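Local coordinates for protein tonb-dependent siderophore receptor (Acinetobacter baumannii, PDB 5FP1) that probably binds iron-chelating siderophores, possibly including ferric enterobactin, at the outer membrane as the first step of iron uptake, at residues D54-T59 and E151-A156; N108-A113 and Y198-I203; N297-T302 and A499-N504. All coordinates share one frame; numbering follows the deposited sequence. Where two conformers were deposited one is given.

Contact 1 (D54-T59 and E151-A156); sequences DTKVTT and EGSVAA
Lys56 reaches from segment 54-59 to the barrel wall, meeting Ser153 and Ala155 with the end of its chain. Upstream, Asp54, in the last turn of helix 49-55, has its carboxylate held by Arg671 and Trp629, two residues of other barrel strands. Thr55 follows, and its OG1 accepts a weak bond of 3.5 Å from Val57 N. Lys56 then leaves the helix in the left-handed region (phi 51°), which ends the helix and sends the side chain toward strand 149-157. A first torsion of -153° sets CG roughly opposite the backbone N, and the chain runs extended to CE. CE of Lys56 rests 3.8 Å from Ala155 CB, and the bend at chi4 (63°) turns NZ toward Ser153. At the tip, Lys56 NZ gives Ser153 OG a weak hydrogen bond of 3.2 Å. A water reinforces it, accepting from Lys56 NZ at 2.9 Å and donating to Ser153 OG at the same length. Ser153 OG is also hydrogen-bonded to Asn715 OD1 on the neighbouring strand, so the ammonium meets a hydroxyl already tied into the wall. Farther on, Thr59 serves as N-cap of helix 60-63, its OG1 bonded to Asp62 N. One long lysine with a bridging water thus joins plug to barrel, within the plugged-barrel fold of TonB-dependent receptors.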
ATOM      1  N   ASP A  54     -18.640   5.768  -3.599  1.00 22.50           N
ATOM      2  CA  ASP A  54     -19.607   5.384  -2.607  1.00 23.40           C
ATOM      3  C   ASP A  54     -19.056   5.510  -1.179  1.00 29.70           C
ATOM      4  O   ASP A  54     -19.789   5.886  -0.242  1.00 23.20           O
ATOM      5  CB  ASP A  54     -20.008   3.930  -2.811  1.00 24.56           C
ATOM      6  CG  ASP A  54     -21.083   3.742  -3.880  1.00 28.26           C
ATOM      7  OD1 ASP A  54     -21.480   4.729  -4.549  1.00 27.30           O
ATOM      8  OD2 ASP A  54     -21.476   2.568  -4.043  1.00 23.83           O
ATOM      9  N   THR A  55     -17.783   5.137  -0.991  1.00 24.49           N
ATOM     10  CA  THR A  55     -17.211   5.119   0.351  1.00 22.17           C
ATOM     11  C   THR A  55     -16.581   6.439   0.752  1.00 21.92           C
ATOM     12  O   THR A  55     -16.360   6.671   1.920  1.00 23.94           O
ATOM     13  CB  THR A  55     -16.119   4.028   0.491  1.00 23.12           C
ATOM     14  OG1 THR A  55     -15.121   4.191  -0.519  1.00 22.64           O
ATOM     15  CG2 THR A  55     -16.744   2.652   0.388  1.00 21.84           C
ATOM     16  N   LYS A  56     -16.305   7.273  -0.237  1.00 19.57           N
ATOM     17  CA  LYS A  56     -15.547   8.523  -0.116  1.00 22.30           C
ATOM     18  C   LYS A  56     -14.219   8.293   0.605  1.00 24.66           C
ATOM     19  O   LYS A  56     -13.822   9.109   1.447  1.00 23.27           O
ATOM     20  CB  LYS A  56     -16.348   9.643   0.571  1.00 25.40           C
ATOM     21  CG  LYS A  56     -15.919  11.050   0.147  1.00 28.62           C
ATOM     22  CD  LYS A  56     -16.651  12.151   0.924  1.00 28.99           C
ATOM     23  CE  LYS A  56     -16.024  13.528   0.694  1.00 28.04           C
ATOM     24  NZ  LYS A  56     -16.112  13.954  -0.733  1.00 37.87           N
ATOM     25  N   VAL A  57     -13.544   7.186   0.285  1.00 21.43           N
ATOM     26  CA  VAL A  57     -12.190   6.972   0.824  1.00 21.73           C
ATOM     27  C   VAL A  57     -11.246   8.011   0.268  1.00 20.28           C
ATOM     28  O   VAL A  57     -11.252   8.303  -0.938  1.00 21.99           O
ATOM     29  CB  VAL A  57     -11.652   5.557   0.606  1.00 20.24           C
ATOM     30  CG1 VAL A  57     -12.381   4.573   1.505  1.00 22.12           C
ATOM     31  CG2 VAL A  57     -11.745   5.149  -0.852  1.00 24.64           C
ATOM     32  N   THR A  58     -10.445   8.595   1.144  1.00 19.96           N
ATOM     33  CA  THR A  58      -9.579   9.677   0.736  1.00 21.49           C
ATOM     34  C   THR A  58      -8.098   9.296   0.664  1.00 21.93           C
ATOM     35  O   THR A  58      -7.301  10.018   0.074  1.00 22.74           O
ATOM     36  CB  THR A  58      -9.724  10.883   1.664  1.00 24.81           C
ATOM     37  OG1 THR A  58      -9.194  10.559   2.944  1.00 24.87           O
ATOM     38  CG2 THR A  58     -11.222  11.315   1.782  1.00 30.69           C
ATOM     39  N   THR A  59      -7.744   8.166   1.257  1.00 19.39           N
ATOM     40  CA  THR A  59      -6.364   7.684   1.215  1.00 19.94           C
ATOM     41  C   THR A  59      -6.351   6.228   0.738  1.00 18.72           C
ATOM     42  O   THR A  59      -7.320   5.480   0.922  1.00 18.02           O
ATOM     43  CB  THR A  59      -5.718   7.742   2.604  1.00 20.00           C
ATOM     44  OG1 THR A  59      -6.380   6.824   3.478  1.00 19.43           O
ATOM     45  CG2 THR A  59      -5.785   9.151   3.213  1.00 23.15           C
ATOM     46  N   GLU A 151     -16.271  18.419 -12.642  1.00 36.54           N
ATOM     47  CA  GLU A 151     -16.784  17.735 -11.447  1.00 33.32           C
ATOM     48  C   GLU A 151     -16.148  18.347 -10.199  1.00 37.71           C
ATOM     49  O   GLU A 151     -15.060  18.921 -10.257  1.00 36.90           O
ATOM     50  CB  GLU A 151     -16.459  16.250 -11.471  1.00 37.62           C
ATOM     51  CG  GLU A 151     -17.022  15.474 -12.640  1.00 52.11           C
ATOM     52  CD  GLU A 151     -16.695  13.993 -12.542  1.00 56.37           C
ATOM     53  OE1 GLU A 151     -16.807  13.428 -11.433  1.00 64.64           O
ATOM     54  OE2 GLU A 151     -16.323  13.397 -13.570  1.00 69.70           O
ATOM     55  N   GLY A 152     -16.836  18.231  -9.076  1.00 34.32           N
ATOM     56  CA  GLY A 152     -16.361  18.833  -7.855  1.00 35.30           C
ATOM     57  C   GLY A 152     -17.086  18.272  -6.658  1.00 35.21           C
ATOM     58  O   GLY A 152     -18.138  17.647  -6.785  1.00 30.17           O
ATOM     59  N   SER A 153     -16.501  18.507  -5.490  1.00 34.47           N
ATOM     60  CA  SER A 153     -17.080  18.082  -4.242  1.00 28.05           C
ATOM     61  C   SER A 153     -16.714  19.108  -3.189  1.00 29.88           C
ATOM     62  O   SER A 153     -15.559  19.557  -3.101  1.00 30.40           O
ATOM     63  CB  SER A 153     -16.530  16.714  -3.859  1.00 35.68           C
ATOM     64  OG  SER A 153     -17.210  16.202  -2.726  1.00 42.56           O
ATOM     65  N   VAL A 154     -17.690  19.475  -2.372  1.00 28.77           N
ATOM     66  CA  VAL A 154     -17.410  20.249  -1.196  1.00 29.55           C
ATOM     67  C   VAL A 154     -17.962  19.491  -0.015  1.00 28.41           C
ATOM     68  O   VAL A 154     -19.143  19.141   0.017  1.00 28.42           O
ATOM     69  CB  VAL A 154     -18.033  21.656  -1.262  1.00 33.39           C
ATOM     70  CG1 VAL A 154     -17.804  22.387   0.053  1.00 35.36           C
ATOM     71  CG2 VAL A 154     -17.426  22.446  -2.408  1.00 36.66           C
ATOM     72  N   ALA A 155     -17.132  19.246   0.995  1.00 23.89           N
ATOM     73  CA  ALA A 155     -17.577  18.381   2.062  1.00 22.58           C
ATOM     74  C   ALA A 155     -17.090  18.837   3.404  1.00 22.87           C
ATOM     75  O   ALA A 155     -16.011  19.409   3.528  1.00 23.70           O
ATOM     76  CB  ALA A 155     -17.153  16.939   1.791  1.00 27.66           C
ATOM     77  N   ALA A 156     -17.911  18.575   4.413  1.00 24.91           N
ATOM     78  CA  ALA A 156     -17.571  18.870   5.785  1.00 25.88           C
ATOM     79  C   ALA A 156     -17.973  17.682   6.628  1.00 25.34           C
ATOM     80  O   ALA A 156     -18.914  16.966   6.302  1.00 26.32           O
ATOM     81  CB  ALA A 156     -18.278  20.144   6.251  1.00 30.39           C
TER
HETATM   82  O   HOH W   1     -15.024  16.636  -0.869  1.00 31.19           O

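Contact 2 (N108-A113 and Y198-I203); sequences NREMFA and YKRVGI
Glu110 OE2 is gripped by Arg200 from the barrel strand and, from a second barrel strand, by Arg163 NH1 in a further salt bridge. The pairing ties the plug domain to the wall of the plugged beta-barrel, the loop 108-113 lying against the inner side of strand 197-209. Arg200 approaches side-on with two nitrogens directed at the one oxygen. The shorter bond runs from Arg200 NE to the anti lone pair of Glu110 OE2, at 2.7 Å. The second, from Arg200 NH2 to Glu110 OE2, measures 3.1 Å and arrives on the anti side, tilted out of the carboxylate plane. OE2 lies in the guanidinium plane, yet the two flat groups are turned 51° apart. Two arginines on a single oxygen would be expected to favour the carboxylate form. The other oxygen faces back into its own loop: Glu110 OE1 accepts from Phe112 N at 2.9 Å and, weakly, from Met111 N, and this fixes the rotation of the carboxylate. A chi1 of 84° turns the Phe112 ring onto the backbone of Gly202, which has no side chain there. The ring also meets that of Tyr222, the planes about 25° apart, while Ala113 CB sits over the centre of one face. Phe112 CZ rests obliquely on the Gly202-Ile203 peptide link, 3.7 Å from both Gly202 C and Ile203 N.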
ATOM      1  N   ASN A 108       2.021   8.561   2.373  1.00 17.13           N
ATOM      2  CA  ASN A 108       0.614   8.281   2.675  1.00 20.71           C
ATOM      3  C   ASN A 108      -0.186   8.699   1.434  1.00 21.11           C
ATOM      4  O   ASN A 108      -0.472   9.885   1.243  1.00 19.28           O
ATOM      5  CB  ASN A 108       0.184   9.080   3.905  1.00 21.82           C
ATOM      6  CG  ASN A 108       1.048   8.776   5.130  1.00 24.05           C
ATOM      7  OD1 ASN A 108       1.386   7.645   5.389  1.00 26.44           O
ATOM      8  ND2 ASN A 108       1.371   9.794   5.893  1.00 33.63           N
ATOM      9  N   ARG A 109      -0.448   7.752   0.542  1.00 18.84           N
ATOM     10  CA  ARG A 109      -0.957   8.107  -0.785  1.00 18.54           C
ATOM     11  C   ARG A 109      -2.425   8.539  -0.723  1.00 19.78           C
ATOM     12  O   ARG A 109      -3.214   7.959   0.037  1.00 15.83           O
ATOM     13  CB  ARG A 109      -0.780   6.942  -1.741  1.00 18.41           C
ATOM     14  CG  ARG A 109       0.688   6.652  -2.022  1.00 19.44           C
ATOM     15  CD  ARG A 109       0.917   5.274  -2.611  1.00 19.96           C
ATOM     16  NE  ARG A 109       2.337   5.001  -2.841  1.00 18.55           N
ATOM     17  CZ  ARG A 109       3.219   4.715  -1.898  1.00 18.20           C
ATOM     18  NH1 ARG A 109       2.838   4.614  -0.625  1.00 18.35           N
ATOM     19  NH2 ARG A 109       4.491   4.523  -2.233  1.00 17.05           N
ATOM     20  N   GLU A 110      -2.746   9.561  -1.518  1.00 17.33           N
ATOM     21  CA  GLU A 110      -4.099  10.110  -1.642  1.00 19.25           C
ATOM     22  C   GLU A 110      -4.895   9.466  -2.755  1.00 16.60           C
ATOM     23  O   GLU A 110      -4.331   8.896  -3.708  1.00 20.11           O
ATOM     24  CB  GLU A 110      -4.050  11.617  -1.955  1.00 17.74           C
ATOM     25  CG  GLU A 110      -4.550  12.516  -0.828  1.00 18.09           C
ATOM     26  CD  GLU A 110      -6.059  12.757  -0.842  1.00 20.70           C
ATOM     27  OE1 GLU A 110      -6.695  12.467  -1.864  1.00 19.17           O
ATOM     28  OE2 GLU A 110      -6.612  13.247   0.187  1.00 17.98           O
ATOM     29  N   MET A 111      -6.206   9.633  -2.677  1.00 16.65           N
ATOM     30  CA  MET A 111      -7.089   9.095  -3.719  1.00 17.26           C
ATOM     31  C   MET A 111      -7.589  10.148  -4.722  1.00 20.65           C
ATOM     32  O   MET A 111      -8.274   9.779  -5.669  1.00 20.14           O
ATOM     33  CB  MET A 111      -8.291   8.410  -3.080  1.00 18.76           C
ATOM     34  CG  MET A 111      -7.942   7.175  -2.248  1.00 19.56           C
ATOM     35  SD  MET A 111      -7.175   5.863  -3.219  1.00 21.53           S
ATOM     36  CE  MET A 111      -8.607   5.341  -4.154  1.00 25.17           C
ATOM     37  N   PHE A 112      -7.254  11.431  -4.550  1.00 20.81           N
ATOM     38  CA  PHE A 112      -7.936  12.471  -5.352  1.00 20.76           C
ATOM     39  C   PHE A 112      -7.686  12.357  -6.841  1.00 24.37           C
ATOM     40  O   PHE A 112      -8.566  12.677  -7.628  1.00 21.42           O
ATOM     41  CB  PHE A 112      -7.641  13.904  -4.882  1.00 19.23           C
ATOM     42  CG  PHE A 112      -6.377  14.501  -5.430  1.00 20.20           C
ATOM     43  CD1 PHE A 112      -5.152  14.245  -4.829  1.00 20.07           C
ATOM     44  CD2 PHE A 112      -6.417  15.383  -6.512  1.00 23.20           C
ATOM     45  CE1 PHE A 112      -3.988  14.816  -5.297  1.00 20.69           C
ATOM     46  CE2 PHE A 112      -5.253  15.976  -6.972  1.00 21.71           C
ATOM     47  CZ  PHE A 112      -4.037  15.686  -6.376  1.00 21.44           C
ATOM     48  N   ALA A 113      -6.514  11.896  -7.248  1.00 19.61           N
ATOM     49  CA  ALA A 113      -6.223  11.750  -8.665  1.00 22.33           C
ATOM     50  C   ALA A 113      -6.320  10.311  -9.148  1.00 21.10           C
ATOM     51  O   ALA A 113      -5.830   9.994 -10.229  1.00 23.46           O
ATOM     52  CB  ALA A 113      -4.841  12.275  -8.969  1.00 21.85           C
ATOM     53  N   TYR A 198      -4.486  16.069  10.061  1.00 19.09           N
ATOM     54  CA  TYR A 198      -4.011  15.937   8.691  1.00 16.97           C
ATOM     55  C   TYR A 198      -4.362  17.172   7.893  1.00 19.24           C
ATOM     56  O   TYR A 198      -5.485  17.673   7.987  1.00 19.84           O
ATOM     57  CB  TYR A 198      -4.652  14.692   8.048  1.00 17.75           C
ATOM     58  CG  TYR A 198      -4.242  13.475   8.793  1.00 20.83           C
ATOM     59  CD1 TYR A 198      -2.988  12.904   8.563  1.00 22.27           C
ATOM     60  CD2 TYR A 198      -5.045  12.929   9.781  1.00 21.51           C
ATOM     61  CE1 TYR A 198      -2.550  11.811   9.281  1.00 22.75           C
ATOM     62  CE2 TYR A 198      -4.615  11.829  10.510  1.00 25.75           C
ATOM     63  CZ  TYR A 198      -3.361  11.292  10.261  1.00 21.28           C
ATOM     64  OH  TYR A 198      -2.908  10.213  10.964  1.00 30.68           O
ATOM     65  N   LYS A 199      -3.412  17.667   7.113  1.00 16.94           N
ATOM     66  CA  LYS A 199      -3.678  18.785   6.195  1.00 18.75           C
ATOM     67  C   LYS A 199      -2.913  18.542   4.919  1.00 18.32           C
ATOM     68  O   LYS A 199      -1.719  18.235   4.953  1.00 19.37           O
ATOM     69  CB  LYS A 199      -3.245  20.132   6.797  1.00 18.94           C
ATOM     70  CG  LYS A 199      -3.890  20.462   8.143  1.00 24.35           C
ATOM     71  CD  LYS A 199      -3.428  21.801   8.687  1.00 30.21           C
ATOM     72  CE  LYS A 199      -4.164  22.134   9.980  1.00 38.01           C
ATOM     73  NZ  LYS A 199      -4.059  21.011  10.966  1.00 37.52           N
ATOM     74  N   ARG A 200      -3.584  18.670   3.788  1.00 17.35           N
ATOM     75  CA  ARG A 200      -2.886  18.497   2.542  1.00 17.30           C
ATOM     76  C   ARG A 200      -3.521  19.227   1.361  1.00 17.55           C
ATOM     77  O   ARG A 200      -4.719  19.509   1.356  1.00 20.28           O
ATOM     78  CB  ARG A 200      -2.712  17.000   2.238  1.00 18.05           C
ATOM     79  CG  ARG A 200      -3.948  16.179   2.164  1.00 19.46           C
ATOM     80  CD  ARG A 200      -3.652  14.672   2.180  1.00 22.45           C
ATOM     81  NE  ARG A 200      -4.889  13.893   2.210  1.00 18.71           N
ATOM     82  CZ  ARG A 200      -5.399  13.335   3.297  1.00 19.29           C
ATOM     83  NH1 ARG A 200      -4.810  13.486   4.483  1.00 18.85           N
ATOM     84  NH2 ARG A 200      -6.541  12.673   3.220  1.00 21.78           N
ATOM     85  N   VAL A 201      -2.690  19.500   0.368  0.50 18.04           N
ATOM     86  CA  VAL A 201      -3.096  20.147  -0.873  0.50 18.09           C
ATOM     87  C   VAL A 201      -2.424  19.421  -2.030  0.50 19.49           C
ATOM     88  O   VAL A 201      -1.276  18.952  -1.916  0.50 16.83           O
ATOM     89  CB  VAL A 201      -2.689  21.638  -0.835  0.50 17.76           C
ATOM     90  CG1 VAL A 201      -2.782  22.286  -2.212  0.50 21.80           C
ATOM     91  CG2 VAL A 201      -3.544  22.376   0.188  0.50 17.43           C
ATOM     92  N   GLY A 202      -3.147  19.283  -3.131  1.00 19.62           N
ATOM     93  CA  GLY A 202      -2.595  18.664  -4.309  1.00 17.95           C
ATOM     94  C   GLY A 202      -3.141  19.229  -5.605  1.00 20.37           C
ATOM     95  O   GLY A 202      -4.208  19.845  -5.649  1.00 18.47           O
ATOM     96  N   ILE A 203      -2.407  18.967  -6.672  1.00 18.05           N
ATOM     97  CA  ILE A 203      -2.849  19.305  -7.998  1.00 20.35           C
ATOM     98  C   ILE A 203      -2.303  18.260  -8.959  1.00 22.68           C
ATOM     99  O   ILE A 203      -1.189  17.728  -8.772  1.00 19.83           O
ATOM    100  CB  ILE A 203      -2.383  20.749  -8.368  1.00 18.95           C
ATOM    101  CG1 ILE A 203      -3.028  21.211  -9.685  1.00 26.49           C
ATOM    102  CG2 ILE A 203      -0.888  20.825  -8.482  1.00 21.89           C
ATOM    103  CD1 ILE A 203      -2.853  22.711  -9.929  1.00 29.66           C
TER

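Contact 3 (N297-T302 and A499-N504); sequences NDYVWT and AGWGDN
Trp501 and Tyr299 meet through a single polar bond, indole N-H to phenol oxygen. Trp501 NE1 donates to Tyr299 OH over 3.1 Å, and the N-H points almost straight at the oxygen (164°). The acceptor sits at the indole edge, within 3° of its plane, so the tryptophan comes in edge-on while the oxygen is reached obliquely to the phenol ring. Next outward are the groups that place the rings. Tyr299 CG lies between its backbone N and carbonyl carbon (chi1 69°), which carries the hydroxyl away from strand 284-304 toward the loop. Asn297 CG flanks the phenol at its edge, and the amide OD1 of Asn297 is in turn held by Gln265. The indole takes a cation-pi contact from Lys362, and Ala323 of the adjoining strand touches the side chains of both Tyr299 and Trp501. Farther back, the loop turns at Gly500, where a side chain would press on the carbonyl O of Ala499, and Asn498 binds both Gly500 N and Asp503 O. Asp503 OD2 continues to Ser91 OG of the plug. This loop links strands 482-493 and 518-531, probably on the extracellular side. Its inward fold onto a barrel tyrosine is consistent with the loop-lined outer vestibule of siderophore receptors.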
ATOM      1  N   ASN A 297      10.170  13.266   2.738  1.00 14.91           N
ATOM      2  CA  ASN A 297       9.493  12.878   3.948  1.00 14.88           C
ATOM      3  C   ASN A 297      10.311  13.415   5.103  1.00 17.28           C
ATOM      4  O   ASN A 297      11.543  13.250   5.143  1.00 18.87           O
ATOM      5  CB  ASN A 297       9.388  11.333   3.978  1.00 15.63           C
ATOM      6  CG  ASN A 297       8.404  10.793   5.003  1.00 17.88           C
ATOM      7  OD1 ASN A 297       7.535  11.502   5.560  1.00 15.46           O
ATOM      8  ND2 ASN A 297       8.509   9.472   5.230  1.00 19.97           N
ATOM      9  N   ASP A 298       9.644  14.058   6.045  1.00 15.74           N
ATOM     10  CA  ASP A 298      10.316  14.717   7.159  1.00 16.80           C
ATOM     11  C   ASP A 298       9.395  14.553   8.354  1.00 17.80           C
ATOM     12  O   ASP A 298       8.280  15.071   8.342  1.00 16.95           O
ATOM     13  CB  ASP A 298      10.525  16.203   6.815  1.00 18.75           C
ATOM     14  CG  ASP A 298      11.335  16.953   7.850  1.00 23.15           C
ATOM     15  OD1 ASP A 298      11.868  16.356   8.795  1.00 19.74           O
ATOM     16  OD2 ASP A 298      11.449  18.182   7.714  1.00 25.29           O
ATOM     17  N   TYR A 299       9.814  13.764   9.336  1.00 15.06           N
ATOM     18  CA  TYR A 299       8.928  13.409  10.410  1.00 15.71           C
ATOM     19  C   TYR A 299       9.586  13.140  11.755  1.00 15.68           C
ATOM     20  O   TYR A 299      10.757  12.720  11.847  1.00 15.98           O
ATOM     21  CB  TYR A 299       8.048  12.213  10.030  1.00 16.89           C
ATOM     22  CG  TYR A 299       8.760  10.892   9.898  1.00 17.26           C
ATOM     23  CD1 TYR A 299       9.155  10.165  11.016  1.00 18.09           C
ATOM     24  CD2 TYR A 299       9.002  10.343   8.648  1.00 16.66           C
ATOM     25  CE1 TYR A 299       9.780   8.934  10.894  1.00 14.88           C
ATOM     26  CE2 TYR A 299       9.649   9.120   8.517  1.00 18.07           C
ATOM     27  CZ  TYR A 299      10.037   8.418   9.639  1.00 18.11           C
ATOM     28  OH  TYR A 299      10.703   7.214   9.478  1.00 17.70           O
ATOM     29  N   VAL A 300       8.791  13.400  12.779  1.00 16.07           N
ATOM     30  CA  VAL A 300       9.050  13.021  14.171  1.00 15.47           C
ATOM     31  C   VAL A 300       7.734  12.526  14.750  1.00 15.32           C
ATOM     32  O   VAL A 300       6.726  13.249  14.720  1.00 15.11           O
ATOM     33  CB  VAL A 300       9.519  14.229  15.024  1.00 17.41           C
ATOM     34  CG1 VAL A 300       9.512  13.864  16.505  1.00 19.82           C
ATOM     35  CG2 VAL A 300      10.906  14.665  14.593  1.00 19.24           C
ATOM     36  N   TRP A 301       7.694  11.296  15.229  1.00 14.57           N
ATOM     37  CA  TRP A 301       6.476  10.767  15.834  1.00 16.14           C
ATOM     38  C   TRP A 301       6.803   9.903  17.051  1.00 16.09           C
ATOM     39  O   TRP A 301       7.977   9.536  17.288  1.00 15.89           O
ATOM     40  CB  TRP A 301       5.565  10.027  14.823  1.00 16.25           C
ATOM     41  CG  TRP A 301       6.147   8.837  14.288  1.00 17.58           C
ATOM     42  CD1 TRP A 301       6.973   8.745  13.186  1.00 17.98           C
ATOM     43  CD2 TRP A 301       6.033   7.500  14.816  1.00 18.63           C
ATOM     44  NE1 TRP A 301       7.382   7.446  13.023  1.00 18.34           N
ATOM     45  CE2 TRP A 301       6.813   6.663  13.997  1.00 19.74           C
ATOM     46  CE3 TRP A 301       5.363   6.940  15.911  1.00 21.07           C
ATOM     47  CZ2 TRP A 301       6.931   5.280  14.231  1.00 20.08           C
ATOM     48  CZ3 TRP A 301       5.471   5.577  16.132  1.00 21.60           C
ATOM     49  CH2 TRP A 301       6.261   4.766  15.312  1.00 25.73           C
ATOM     50  N   THR A 302       5.766   9.605  17.825  1.00 15.90           N
ATOM     51  CA  THR A 302       5.937   8.991  19.129  1.00 16.50           C
ATOM     52  C   THR A 302       5.578   7.529  19.162  1.00 16.07           C
ATOM     53  O   THR A 302       4.446   7.143  18.842  1.00 16.40           O
ATOM     54  CB  THR A 302       5.089   9.716  20.195  1.00 18.13           C
ATOM     55  OG1 THR A 302       5.532  11.067  20.303  1.00 19.06           O
ATOM     56  CG2 THR A 302       5.223   9.023  21.526  1.00 18.85           C
ATOM     57  N   ALA A 499      15.630   0.796  -1.139  1.00 17.21           N
ATOM     58  CA  ALA A 499      16.323   1.943  -1.779  1.00 19.15           C
ATOM     59  C   ALA A 499      16.693   2.996  -0.766  1.00 19.91           C
ATOM     60  O   ALA A 499      16.828   4.186  -1.097  1.00 22.73           O
ATOM     61  CB  ALA A 499      15.473   2.565  -2.874  1.00 21.94           C
ATOM     62  N   GLY A 500      16.861   2.555   0.476  1.00 19.44           N
ATOM     63  CA  GLY A 500      17.391   3.419   1.507  1.00 18.53           C
ATOM     64  C   GLY A 500      16.506   3.519   2.734  1.00 19.68           C
ATOM     65  O   GLY A 500      16.990   3.476   3.865  1.00 21.26           O
ATOM     66  N   TRP A 501      15.207   3.686   2.544  1.00 18.18           N
ATOM     67  CA  TRP A 501      14.338   3.889   3.710  1.00 17.11           C
ATOM     68  C   TRP A 501      12.960   3.317   3.389  1.00 17.22           C
ATOM     69  O   TRP A 501      12.278   3.760   2.470  1.00 17.80           O
ATOM     70  CB  TRP A 501      14.279   5.373   4.066  1.00 16.32           C
ATOM     71  CG  TRP A 501      13.869   5.626   5.500  1.00 15.23           C
ATOM     72  CD1 TRP A 501      12.748   6.279   5.935  1.00 16.76           C
ATOM     73  CD2 TRP A 501      14.546   5.167   6.664  1.00 16.52           C
ATOM     74  NE1 TRP A 501      12.691   6.254   7.317  1.00 16.03           N
ATOM     75  CE2 TRP A 501      13.782   5.573   7.786  1.00 15.30           C
ATOM     76  CE3 TRP A 501      15.728   4.437   6.875  1.00 17.54           C
ATOM     77  CZ2 TRP A 501      14.184   5.315   9.082  1.00 18.47           C
ATOM     78  CZ3 TRP A 501      16.128   4.191   8.182  1.00 19.07           C
ATOM     79  CH2 TRP A 501      15.362   4.620   9.255  1.00 19.07           C
ATOM     80  N   GLY A 502      12.590   2.287   4.121  1.00 14.85           N
ATOM     81  CA  GLY A 502      11.380   1.547   3.852  1.00 16.36           C
ATOM     82  C   GLY A 502      11.391   0.315   4.736  1.00 16.82           C
ATOM     83  O   GLY A 502      11.904   0.338   5.860  1.00 17.64           O
ATOM     84  N   ASP A 503      10.855  -0.764   4.207  1.00 16.58           N
ATOM     85  CA  ASP A 503      10.674  -1.992   4.976  1.00 18.03           C
ATOM     86  C   ASP A 503      12.034  -2.407   5.544  1.00 18.08           C
ATOM     87  O   ASP A 503      12.973  -2.627   4.782  1.00 17.69           O
ATOM     88  CB  ASP A 503      10.088  -3.073   4.059  1.00 20.07           C
ATOM     89  CG  ASP A 503       9.675  -4.350   4.847  1.00 24.46           C
ATOM     90  OD1 ASP A 503      10.466  -4.768   5.689  1.00 26.96           O
ATOM     91  OD2 ASP A 503       8.546  -4.848   4.672  1.00 29.42           O
ATOM     92  N   ASN A 504      12.158  -2.477   6.869  1.00 17.73           N
ATOM     93  CA  ASN A 504      13.445  -2.741   7.489  1.00 25.55           C
ATOM     94  C   ASN A 504      13.975  -4.157   7.217  1.00 25.51           C
ATOM     95  O   ASN A 504      15.176  -4.390   7.353  1.00 24.17           O
ATOM     96  CB  ASN A 504      13.409  -2.466   9.002  1.00 27.83           C
ATOM     97  CG  ASN A 504      12.221  -3.115   9.682  1.00 37.10           C
ATOM     98  OD1 ASN A 504      11.061  -2.762   9.435  1.00 37.71           O
ATOM     99  ND2 ASN A 504      12.504  -4.082  10.544  1.00 45.20           N
TER

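How the contacts relate
Contacts 1 and 2 both tie the plug to the barrel and adjoin one another, their centres about 12 Å apart. Thr58 of segment 54-59 carries the junction: its O probably accepts a hydrogen bond from Met111 N at 3.0 Å, joining the two plug segments. Thr58 also packs on Arg200 of strand 197-209. Contact 3 instead joins a barrel strand to a barrel loop. Its centre lies about 19 Å from that of contact 2 and about 29 Å from that of contact 1, and it touches neither; the nearest atoms of contacts 2 and 3 are about 6 Å apart. A bound detergent molecule, not a siderophore, lies about 10 Å from the Trp501 side chain.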